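Local structure of interleukin-20 receptor subunit beta (Homo sapiens, 6DF3) at residues P107-T112 with V169-F174; V119-D124 with G153-L158; Q128-V133 with F174-G179; V133-R138 with H157-E162. The protein pairs with IL20RA or IL22RA1 to form cell-surface receptors for IL20 and IL24, the IL20RA pairing also serving IL19. The protein carries 1 engineered substitution. One frame throughout, in Å; residues are numbered along the deposited sequence.

Contact 1 (P107-T112 with V169-F174). Unlike the reference sequence in segment 169-174: E172 (reference Gln).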
# COMPACT_ATOMS: atom_id res chain seq x y z
N PRO C 107 7.94 20.26 -12.32
CA PRO C 107 8.66 19.09 -12.79
C PRO C 107 9.49 19.40 -14.02
O PRO C 107 9.03 20.14 -14.90
CB PRO C 107 7.53 18.07 -13.12
CG PRO C 107 6.33 18.94 -13.49
CD PRO C 107 6.48 20.14 -12.55
N GLY C 108 10.68 18.80 -14.09
CA GLY C 108 11.47 18.76 -15.33
C GLY C 108 10.81 17.82 -16.34
O GLY C 108 9.94 16.99 -15.98
N MET C 109 11.19 17.92 -17.60
CA MET C 109 10.26 17.57 -18.68
C MET C 109 10.96 17.73 -19.98
O MET C 109 11.51 18.77 -20.23
CB MET C 109 9.05 18.52 -18.68
CG MET C 109 8.11 18.33 -19.86
SD MET C 109 7.33 19.85 -20.48
CE MET C 109 5.95 19.94 -19.33
N GLU C 110 10.88 16.70 -20.82
CA GLU C 110 11.47 16.72 -22.13
C GLU C 110 10.45 16.33 -23.22
O GLU C 110 9.88 15.22 -23.19
CB GLU C 110 12.64 15.75 -22.11
CG GLU C 110 13.53 15.83 -23.35
CD GLU C 110 14.36 14.58 -23.52
OE1 GLU C 110 14.69 14.24 -24.70
OE2 GLU C 110 14.67 13.94 -22.48
N ILE C 111 10.21 17.22 -24.19
CA ILE C 111 9.32 16.94 -25.31
C ILE C 111 10.13 16.44 -26.48
O ILE C 111 11.27 16.85 -26.71
CB ILE C 111 8.51 18.17 -25.75
CG1 ILE C 111 7.73 18.75 -24.57
CG2 ILE C 111 7.53 17.85 -26.88
CD1 ILE C 111 6.94 17.76 -23.76
N THR C 112 9.51 15.55 -27.25
CA THR C 112 10.15 14.89 -28.34
C THR C 112 9.02 14.57 -29.36
O THR C 112 7.83 14.67 -29.02
CB THR C 112 10.94 13.67 -27.76
OG1 THR C 112 11.34 12.78 -28.80
CG2 THR C 112 10.12 12.89 -26.75
N VAL C 169 2.46 22.25 -24.50
CA VAL C 169 2.40 21.34 -23.33
C VAL C 169 3.09 21.89 -22.05
O VAL C 169 4.17 22.46 -22.12
CB VAL C 169 3.04 19.96 -23.67
CG1 VAL C 169 2.25 19.24 -24.75
CG2 VAL C 169 4.48 20.13 -24.16
N LYS C 170 2.45 21.70 -20.89
CA LYS C 170 3.05 21.98 -19.61
C LYS C 170 2.62 20.84 -18.64
O LYS C 170 1.59 20.18 -18.88
CB LYS C 170 2.59 23.33 -19.07
CG LYS C 170 1.08 23.42 -18.92
CD LYS C 170 0.59 24.73 -18.36
CE LYS C 170 -0.92 24.70 -18.16
NZ LYS C 170 -1.42 25.95 -17.52
N ALA C 171 3.38 20.67 -17.56
CA ALA C 171 3.20 19.57 -16.61
C ALA C 171 3.37 20.02 -15.16
O ALA C 171 4.18 20.90 -14.83
CB ALA C 171 4.18 18.44 -16.92
N GLU C 172 2.65 19.35 -14.29
CA GLU C 172 2.43 19.71 -12.91
C GLU C 172 2.55 18.39 -12.14
O GLU C 172 2.37 17.32 -12.71
CB GLU C 172 0.98 20.18 -12.89
CG GLU C 172 0.50 20.97 -11.71
CD GLU C 172 -1.03 21.06 -11.63
OE1 GLU C 172 -1.53 21.96 -10.92
OE2 GLU C 172 -1.76 20.26 -12.26
N THR C 173 2.72 18.48 -10.83
CA THR C 173 2.98 17.33 -10.01
C THR C 173 1.80 17.32 -8.98
O THR C 173 1.21 18.38 -8.71
CB THR C 173 4.37 17.60 -9.42
OG1 THR C 173 5.33 16.59 -9.78
CG2 THR C 173 4.27 17.86 -8.00
N PHE C 174 1.43 16.13 -8.45
CA PHE C 174 0.37 15.96 -7.41
C PHE C 174 0.79 14.88 -6.42
O PHE C 174 1.25 13.85 -6.85
CB PHE C 174 -0.99 15.54 -7.98
CG PHE C 174 -2.03 15.27 -6.91
CD1 PHE C 174 -2.58 16.32 -6.15
CD2 PHE C 174 -2.46 13.97 -6.63
CE1 PHE C 174 -3.53 16.08 -5.15
CE2 PHE C 174 -3.42 13.72 -5.63
CZ PHE C 174 -3.96 14.77 -4.88

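Contact 2 (V119-D124 with G153-L158)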
# COMPACT_ATOMS: atom_id res chain seq x y z
N VAL C 119 5.37 13.20 -27.83
CA VAL C 119 5.77 12.40 -26.64
C VAL C 119 6.45 13.24 -25.54
O VAL C 119 7.16 14.21 -25.83
CB VAL C 119 6.58 11.12 -27.03
CG1 VAL C 119 7.57 11.35 -28.16
CG2 VAL C 119 7.25 10.43 -25.86
N ILE C 120 6.18 12.86 -24.29
CA ILE C 120 6.65 13.53 -23.10
C ILE C 120 7.42 12.51 -22.26
O ILE C 120 7.11 11.29 -22.25
CB ILE C 120 5.47 14.20 -22.34
CG1 ILE C 120 5.99 15.24 -21.34
CG2 ILE C 120 4.59 13.19 -21.60
CD1 ILE C 120 4.93 16.02 -20.57
N GLU C 121 8.45 13.00 -21.57
CA GLU C 121 9.19 12.24 -20.56
C GLU C 121 9.39 13.12 -19.35
O GLU C 121 10.14 14.10 -19.40
CB GLU C 121 10.53 11.81 -21.15
CG GLU C 121 11.47 11.13 -20.16
CD GLU C 121 12.53 10.27 -20.85
OE1 GLU C 121 12.81 10.48 -22.05
OE2 GLU C 121 13.07 9.37 -20.18
N LEU C 122 8.71 12.81 -18.26
CA LEU C 122 8.86 13.58 -17.05
C LEU C 122 10.08 13.08 -16.31
O LEU C 122 10.77 12.14 -16.73
CB LEU C 122 7.60 13.55 -16.19
CG LEU C 122 6.46 14.24 -16.98
CD1 LEU C 122 5.12 13.49 -16.98
CD2 LEU C 122 6.30 15.65 -16.47
N GLU C 123 10.40 13.85 -15.27
CA GLU C 123 11.49 13.57 -14.38
C GLU C 123 10.94 12.63 -13.31
O GLU C 123 9.83 12.82 -12.81
CB GLU C 123 11.94 14.90 -13.78
CG GLU C 123 13.27 14.84 -13.02
CD GLU C 123 13.58 16.15 -12.31
OE1 GLU C 123 12.70 16.62 -11.51
OE2 GLU C 123 14.69 16.70 -12.57
N ASP C 124 11.70 11.61 -12.98
CA ASP C 124 11.29 10.61 -11.95
C ASP C 124 11.30 11.12 -10.51
O ASP C 124 12.23 10.87 -9.79
CB ASP C 124 12.22 9.41 -12.04
CG ASP C 124 11.74 8.20 -11.23
OD1 ASP C 124 11.05 8.34 -10.18
OD2 ASP C 124 12.11 7.08 -11.65
N GLY C 153 10.61 9.03 -16.05
CA GLY C 153 11.62 8.15 -16.62
C GLY C 153 11.23 7.36 -17.83
O GLY C 153 12.09 6.72 -18.44
N ILE C 154 9.95 7.43 -18.24
CA ILE C 154 9.41 6.67 -19.39
C ILE C 154 8.90 7.66 -20.46
O ILE C 154 8.10 8.55 -20.11
CB ILE C 154 8.18 5.75 -19.00
CG1 ILE C 154 8.14 5.32 -17.51
CG2 ILE C 154 8.12 4.56 -19.94
CD1 ILE C 154 6.91 4.46 -17.12
N PRO C 155 9.32 7.52 -21.72
CA PRO C 155 8.74 8.36 -22.76
C PRO C 155 7.30 7.90 -23.17
O PRO C 155 7.14 6.90 -23.91
CB PRO C 155 9.74 8.22 -23.95
CG PRO C 155 10.86 7.36 -23.43
CD PRO C 155 10.29 6.57 -22.31
N VAL C 156 6.30 8.64 -22.69
CA VAL C 156 4.90 8.38 -22.93
C VAL C 156 4.29 9.26 -24.06
O VAL C 156 4.49 10.47 -24.13
CB VAL C 156 4.13 8.58 -21.62
CG1 VAL C 156 2.64 8.39 -21.84
CG2 VAL C 156 4.62 7.59 -20.58
N HIS C 157 3.57 8.61 -24.97
CA HIS C 157 2.66 9.24 -25.94
C HIS C 157 1.56 10.09 -25.29
O HIS C 157 0.88 9.66 -24.36
CB HIS C 157 2.01 8.14 -26.72
CG HIS C 157 1.15 8.61 -27.85
ND1 HIS C 157 -0.21 8.77 -27.72
CD2 HIS C 157 1.45 8.92 -29.13
CE1 HIS C 157 -0.71 9.16 -28.88
NE2 HIS C 157 0.28 9.29 -29.74
N LEU C 158 1.42 11.32 -25.78
CA LEU C 158 0.31 12.23 -25.43
C LEU C 158 -0.84 12.29 -26.45
O LEU C 158 -2.00 12.07 -26.11
CB LEU C 158 0.85 13.66 -25.33
CG LEU C 158 1.79 13.94 -24.19
CD1 LEU C 158 2.18 15.41 -24.33
CD2 LEU C 158 1.12 13.62 -22.87
O HOH W 1 6.96 10.34 -17.58

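Contact 3 (Q128-V133 with F174-G179)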
# COMPACT_ATOMS: atom_id res chain seq x y z
N GLN C 128 5.57 8.85 -4.36
CA GLN C 128 4.75 9.85 -3.80
C GLN C 128 4.03 10.71 -4.86
O GLN C 128 3.04 11.33 -4.50
CB GLN C 128 5.53 10.74 -2.81
CG GLN C 128 6.11 9.95 -1.61
CD GLN C 128 5.05 9.64 -0.52
OE1 GLN C 128 3.82 9.95 -0.67
NE2 GLN C 128 5.51 9.05 0.58
N PHE C 129 4.44 10.68 -6.13
CA PHE C 129 3.96 11.66 -7.12
C PHE C 129 3.20 11.13 -8.30
O PHE C 129 3.72 10.25 -9.04
CB PHE C 129 5.15 12.43 -7.75
CG PHE C 129 5.91 13.32 -6.78
CD1 PHE C 129 6.91 12.77 -5.95
CD2 PHE C 129 5.69 14.69 -6.76
CE1 PHE C 129 7.64 13.58 -5.06
CE2 PHE C 129 6.42 15.50 -5.89
CZ PHE C 129 7.39 14.94 -5.04
N GLU C 130 2.08 11.80 -8.57
CA GLU C 130 1.37 11.69 -9.85
C GLU C 130 1.51 13.02 -10.67
O GLU C 130 1.60 14.15 -10.08
CB GLU C 130 -0.12 11.37 -9.62
CG GLU C 130 -0.41 9.96 -9.11
CD GLU C 130 -1.85 9.79 -8.61
OE1 GLU C 130 -2.76 9.79 -9.48
OE2 GLU C 130 -2.08 9.70 -7.36
N PHE C 131 1.55 12.86 -12.01
CA PHE C 131 1.76 13.97 -12.97
C PHE C 131 0.49 14.26 -13.76
O PHE C 131 -0.15 13.33 -14.31
CB PHE C 131 2.89 13.69 -13.98
CG PHE C 131 4.23 13.50 -13.35
CD1 PHE C 131 4.62 12.25 -12.87
CD2 PHE C 131 5.13 14.59 -13.20
CE1 PHE C 131 5.87 12.07 -12.27
CE2 PHE C 131 6.40 14.41 -12.62
CZ PHE C 131 6.76 13.16 -12.14
N LEU C 132 0.12 15.53 -13.74
CA LEU C 132 -0.88 16.13 -14.61
C LEU C 132 -0.19 16.79 -15.78
O LEU C 132 0.71 17.58 -15.61
CB LEU C 132 -1.60 17.21 -13.85
CG LEU C 132 -3.08 17.31 -14.09
CD1 LEU C 132 -3.73 16.84 -12.80
CD2 LEU C 132 -3.50 18.74 -14.49
N VAL C 133 -0.64 16.49 -16.97
CA VAL C 133 -0.07 17.09 -18.18
C VAL C 133 -1.22 17.72 -18.93
O VAL C 133 -2.20 17.05 -19.23
CB VAL C 133 0.68 16.06 -19.06
CG1 VAL C 133 1.36 16.74 -20.24
CG2 VAL C 133 1.73 15.34 -18.21
N PHE C 174 1.43 16.13 -8.45
CA PHE C 174 0.37 15.96 -7.41
C PHE C 174 0.79 14.88 -6.42
O PHE C 174 1.25 13.85 -6.85
CB PHE C 174 -0.99 15.54 -7.98
CG PHE C 174 -2.03 15.27 -6.91
CD1 PHE C 174 -2.58 16.32 -6.15
CD2 PHE C 174 -2.46 13.97 -6.63
CE1 PHE C 174 -3.53 16.08 -5.15
CE2 PHE C 174 -3.42 13.72 -5.63
CZ PHE C 174 -3.96 14.77 -4.88
N VAL C 175 0.59 15.16 -5.12
CA VAL C 175 1.10 14.37 -3.99
C VAL C 175 -0.10 14.04 -3.07
O VAL C 175 -0.53 14.88 -2.21
CB VAL C 175 2.23 15.16 -3.23
CG1 VAL C 175 2.71 14.41 -1.97
CG2 VAL C 175 3.46 15.38 -4.12
N LYS C 176 -0.70 12.84 -3.28
CA LYS C 176 -1.88 12.40 -2.52
C LYS C 176 -1.71 12.53 -0.98
O LYS C 176 -2.59 13.04 -0.31
CB LYS C 176 -2.23 10.98 -2.90
CG LYS C 176 -3.59 10.55 -2.40
CD LYS C 176 -3.97 9.17 -2.91
CE LYS C 176 -4.36 9.23 -4.38
NZ LYS C 176 -4.85 7.88 -4.78
N ALA C 177 -0.54 12.15 -0.44
CA ALA C 177 -0.29 12.21 0.99
C ALA C 177 -0.46 13.57 1.68
O ALA C 177 -0.68 13.61 2.91
CB ALA C 177 1.08 11.72 1.30
N ILE C 178 -0.36 14.66 0.89
CA ILE C 178 -0.49 16.03 1.42
C ILE C 178 -1.58 16.88 0.74
O ILE C 178 -1.93 17.95 1.24
CB ILE C 178 0.90 16.72 1.39
CG1 ILE C 178 1.39 16.98 -0.03
CG2 ILE C 178 1.93 15.82 2.08
CD1 ILE C 178 2.83 17.45 -0.12
N GLY C 179 -2.13 16.40 -0.38
CA GLY C 179 -3.27 17.04 -1.00
C GLY C 179 -2.87 18.25 -1.84
O GLY C 179 -3.70 19.11 -2.11
O HOH W 2 1.49 10.98 -1.88

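Contact 4 (V133-R138 with H157-E162)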
# COMPACT_ATOMS: atom_id res chain seq x y z
N VAL C 133 -0.64 16.49 -16.97
CA VAL C 133 -0.07 17.09 -18.18
C VAL C 133 -1.22 17.72 -18.93
O VAL C 133 -2.20 17.05 -19.23
CB VAL C 133 0.68 16.06 -19.06
CG1 VAL C 133 1.36 16.74 -20.24
CG2 VAL C 133 1.73 15.34 -18.21
N ALA C 134 -1.12 19.02 -19.16
CA ALA C 134 -2.09 19.76 -19.97
C ALA C 134 -1.47 19.92 -21.31
O ALA C 134 -0.26 20.25 -21.41
CB ALA C 134 -2.40 21.13 -19.38
N TYR C 135 -2.27 19.64 -22.34
CA TYR C 135 -1.88 19.90 -23.71
C TYR C 135 -3.05 20.33 -24.61
O TYR C 135 -4.22 19.98 -24.37
CB TYR C 135 -1.14 18.69 -24.30
CG TYR C 135 -1.94 17.39 -24.48
CD1 TYR C 135 -2.67 17.09 -25.67
CD2 TYR C 135 -1.90 16.43 -23.49
CE1 TYR C 135 -3.36 15.87 -25.78
CE2 TYR C 135 -2.56 15.24 -23.59
CZ TYR C 135 -3.28 14.95 -24.71
OH TYR C 135 -3.85 13.71 -24.61
N TRP C 136 -2.70 21.08 -25.65
CA TRP C 136 -3.67 21.71 -26.54
C TRP C 136 -3.05 22.04 -27.90
O TRP C 136 -1.83 22.22 -28.02
CB TRP C 136 -4.26 22.99 -25.90
CG TRP C 136 -3.25 24.14 -25.66
CD1 TRP C 136 -2.91 25.14 -26.54
CD2 TRP C 136 -2.50 24.39 -24.46
NE1 TRP C 136 -1.98 25.98 -25.98
CE2 TRP C 136 -1.71 25.55 -24.70
CE3 TRP C 136 -2.40 23.75 -23.22
CZ2 TRP C 136 -0.85 26.07 -23.76
CZ3 TRP C 136 -1.53 24.26 -22.26
CH2 TRP C 136 -0.76 25.42 -22.54
N ARG C 137 -3.90 22.10 -28.91
CA ARG C 137 -3.52 22.63 -30.20
C ARG C 137 -3.50 24.15 -30.04
O ARG C 137 -4.47 24.71 -29.53
CB ARG C 137 -4.56 22.19 -31.22
CG ARG C 137 -4.16 22.36 -32.67
CD ARG C 137 -5.28 21.88 -33.57
NE ARG C 137 -5.02 22.21 -34.95
CZ ARG C 137 -4.23 21.53 -35.79
NH1 ARG C 137 -3.59 20.44 -35.39
NH2 ARG C 137 -4.10 21.96 -37.05
N ARG C 138 -2.42 24.83 -30.46
CA ARG C 138 -2.31 26.29 -30.27
C ARG C 138 -3.03 27.14 -31.36
O ARG C 138 -2.40 27.73 -32.27
CB ARG C 138 -0.84 26.72 -30.11
CG ARG C 138 -0.65 28.14 -29.57
CD ARG C 138 0.23 28.99 -30.48
NE ARG C 138 1.65 28.80 -30.14
CZ ARG C 138 2.67 28.75 -30.99
NH1 ARG C 138 2.51 28.83 -32.31
NH2 ARG C 138 3.90 28.57 -30.51
N HIS C 157 3.57 8.61 -24.97
CA HIS C 157 2.66 9.24 -25.94
C HIS C 157 1.56 10.09 -25.29
O HIS C 157 0.88 9.66 -24.36
CB HIS C 157 2.01 8.14 -26.72
CG HIS C 157 1.15 8.61 -27.85
ND1 HIS C 157 -0.21 8.77 -27.72
CD2 HIS C 157 1.45 8.92 -29.13
CE1 HIS C 157 -0.71 9.16 -28.88
NE2 HIS C 157 0.28 9.29 -29.74
N LEU C 158 1.42 11.32 -25.78
CA LEU C 158 0.31 12.23 -25.43
C LEU C 158 -0.84 12.29 -26.45
O LEU C 158 -2.00 12.07 -26.11
CB LEU C 158 0.85 13.66 -25.33
CG LEU C 158 1.79 13.94 -24.19
CD1 LEU C 158 2.18 15.41 -24.33
CD2 LEU C 158 1.12 13.62 -22.87
N GLU C 159 -0.50 12.65 -27.67
CA GLU C 159 -1.48 12.91 -28.70
C GLU C 159 -0.78 12.68 -30.05
O GLU C 159 0.43 12.89 -30.16
CB GLU C 159 -2.03 14.35 -28.54
CG GLU C 159 -3.08 14.83 -29.56
CD GLU C 159 -4.26 13.87 -29.63
OE1 GLU C 159 -5.02 13.73 -28.65
OE2 GLU C 159 -4.40 13.20 -30.65
N THR C 160 -1.52 12.18 -31.04
CA THR C 160 -1.07 12.24 -32.43
C THR C 160 -1.56 13.56 -32.98
O THR C 160 -2.73 13.92 -32.81
CB THR C 160 -1.59 11.06 -33.30
OG1 THR C 160 -0.89 9.88 -32.91
CG2 THR C 160 -1.34 11.33 -34.81
N MET C 161 -0.68 14.26 -33.68
CA MET C 161 -0.91 15.65 -34.03
C MET C 161 -1.50 15.71 -35.40
O MET C 161 -1.37 14.76 -36.16
CB MET C 161 0.41 16.40 -33.99
CG MET C 161 1.06 16.36 -32.60
SD MET C 161 2.46 17.48 -32.40
CE MET C 161 3.57 16.83 -33.66
N GLU C 162 -2.17 16.82 -35.70
CA GLU C 162 -2.67 17.09 -37.05
C GLU C 162 -1.88 18.25 -37.69
O GLU C 162 -1.41 19.15 -36.97
CB GLU C 162 -4.17 17.41 -37.02
CG GLU C 162 -5.04 16.29 -36.50
CD GLU C 162 -4.89 15.01 -37.32
OE1 GLU C 162 -5.12 15.06 -38.55
OE2 GLU C 162 -4.54 13.97 -36.71

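Contact 1 (P107-T112 with V169-F174)
M109 presses the end of its side chain against A171, with P107 and I111 making further contacts to the same strand. The M109 side chain leaves with CG anti to the backbone N (chi1 173°), and bends at chi2 and chi3 bring the methyl group, not the sulfur, to the far strand. M109 CE comes to 3.3 Å from A171 CB, tighter than a usual van der Waals contact, and lies 3.2 Å from A171 N. P107 meets the same alanine with the outer edge of its C-gamma-endo ring: P107 CG is 3.2 Å from A171 O, and P107 CD is 3.3 Å from that oxygen. A171 thus receives a thioether methyl at its CB and a proline ring at its carbonyl.

Here is a worked case of a sandwich closed by side chains reaching across from both sheets. In fibronectin type III terms this is the second domain of a class II cytokine receptor, and strands A (109-114) and F (167-175) face one another from its two sheets. The axes of the 109-112 and 169-174 pieces approach to 8.9 Å, their directions 150° apart. I111 and V169 reach tip to tip: I111 keeps CG1 beside its backbone N (chi1 -55°), and its CD1 stands 3.4 Å from V169 CG2, again a tight pair. K170 points away from the interface, where it makes a cation-pi contact with F184. Toward the end of the strand, P107 CB lies 4.3 Å from T173 OG1, a buried hydroxyl with no hydrogen-bonding partner in the model.

Contact 2 (V119-D124 with G153-L158)
I120 carries CG1 anti to its backbone N (chi1 -163°), which leaves CG2 wedged between N and the carbonyl carbon; L158 sets CG beside its own N (chi1 -68°), and the two branches cross obliquely, I120 CG2 3.7 Å from L158 CD2. V119, on the opposite face from I120, brings CG2 3.8 Å from P155 CB. E121 runs out alongside P155, both pointing the same way.

These are strands B (117-122) and E (156-160) of the fibronectin type III fold, antiparallel neighbours in its three-stranded sheet. I120 and V156 form a hydrogen-bonded pair: I120 N gives V156 O a nearly straight bond of 2.9 Å, and V156 N returns one of 2.8 Å to I120 O, bent to 142° at the hydrogen. The backbones of P155 and H157 are also hydrogen-bonded to the chain of another protein.

Toward G153 the joins are different. Water 1 accepts from L122 N at 3.1 Å and donates weakly to I154 O. G153 N reaches L122 O at 3.2 Å, straight at the hydrogen but standing above the carbonyl plane. The chemistry implies two direct backbone bonds at I120 and V156, followed by one weak water bridge and one bond off the acceptor's lone pairs.

Contact 3 (Q128-V133 with F174-G179)
Water 2 is gripped from both segments: it donates to Q128 O at 3.1 Å and to Q128 OE1 at 2.8 Å, while A177 N donates to it at 2.8 Å. In this way it bridges Q128, in the loop leading into strand C (130-137), and the turn after strand F (167-175); the two strands are antiparallel neighbours in the four-stranded sheet of the second fibronectin type III domain. Q128 can offer both oxygens because its side chain is bent at chi2 (-79°), which turns the amide back toward A177, whose CB its OE1 also touches.

The strand pairing itself lies at E130 and F174, a hydrogen-bonded pair. E130 N donates to F174 O at 2.8 Å, and F174 N returns a short bond to E130 O that is bent to 134° at the hydrogen. Next to this pair, F129 and V175 lie side by side, V175 CG2 meeting F129 CD2 and CE2 obliquely at 3.5 Å. E130 OE2 approaches the edge of the F174 ring near its plane, and K176 NZ stays 4.2 Å from that oxygen, beyond a salt bridge; the amine also has a weak hydrogen bond to a polar side chain of another protein chain. A177 O bonds T72 OG1 in the first domain, linking the turn to the interdomain region. Within the turn, V175 O takes two backbone donors, I178 N at 3.1 Å and G179 N at 2.9 Å.

Contact 4 (V133-R138 with H157-E162)
The Y135 ring lies alongside L158, the two side chains running opposite ways, with L158 CB over one ring face, offset toward its rim, and L158 CD2 4.1 Å from Y135 CE2. The same methyl meets V133 CG1, the two side chains crossing at about a right angle. E159 CB comes in obliquely to the ring, 3.4 Å from Y135 CE1, with ring and carboxylate planes 52° apart. The ring stands in this place because its CG occupies the position between backbone N and carbonyl carbon (chi1 65°), which directs it toward strand 156-160.

Further along, an extended R137 chain delivers its guanidinium to the turn: R137 NH1 donates to E162 O at 3.0 Å, with the oxygen near the guanidinium plane but the donor above the carbonyl plane. The E162 carboxylate stays apart, OE1 lying 6.4 Å from R137 NH1. In the next shell R137 NH2 bonds P163 O, while the Y167 hydroxyl accepts from E162 N and has a weak bond with R137 NH1.

Strands C (130-137) and E (156-160) face each other from different sheets; their 133-137 and 157-160 pieces run 14° from parallel and approach to 8.7 Å, with I120 of strand 117-122 on V133 and V169 of strand 167-175 on Y135.

How the contacts relate
Along the chain, all four contacts fall in the second fibronectin type III domain. Contact 1 closes the widest loop, from 107-112 to 169-174, joining the first strand of one sheet to the other sheet. Contact 2 closes 119-124 onto 153-158, pairing neighbours in the three-stranded sheet, within contact 1. Contact 3 closes 128-133 onto 174-179, pairing neighbours in the four-stranded sheet; it crosses contacts 1 and 2 and shares F174 with contact 1. Contact 4, from 133-138 to 157-162, spans the sandwich; it lies within contacts 1 and 3, shares V133 with contact 3, and ends with contact 2 on strand 156-160. I120 on V133 and L122 on A171 also pack between the sheets.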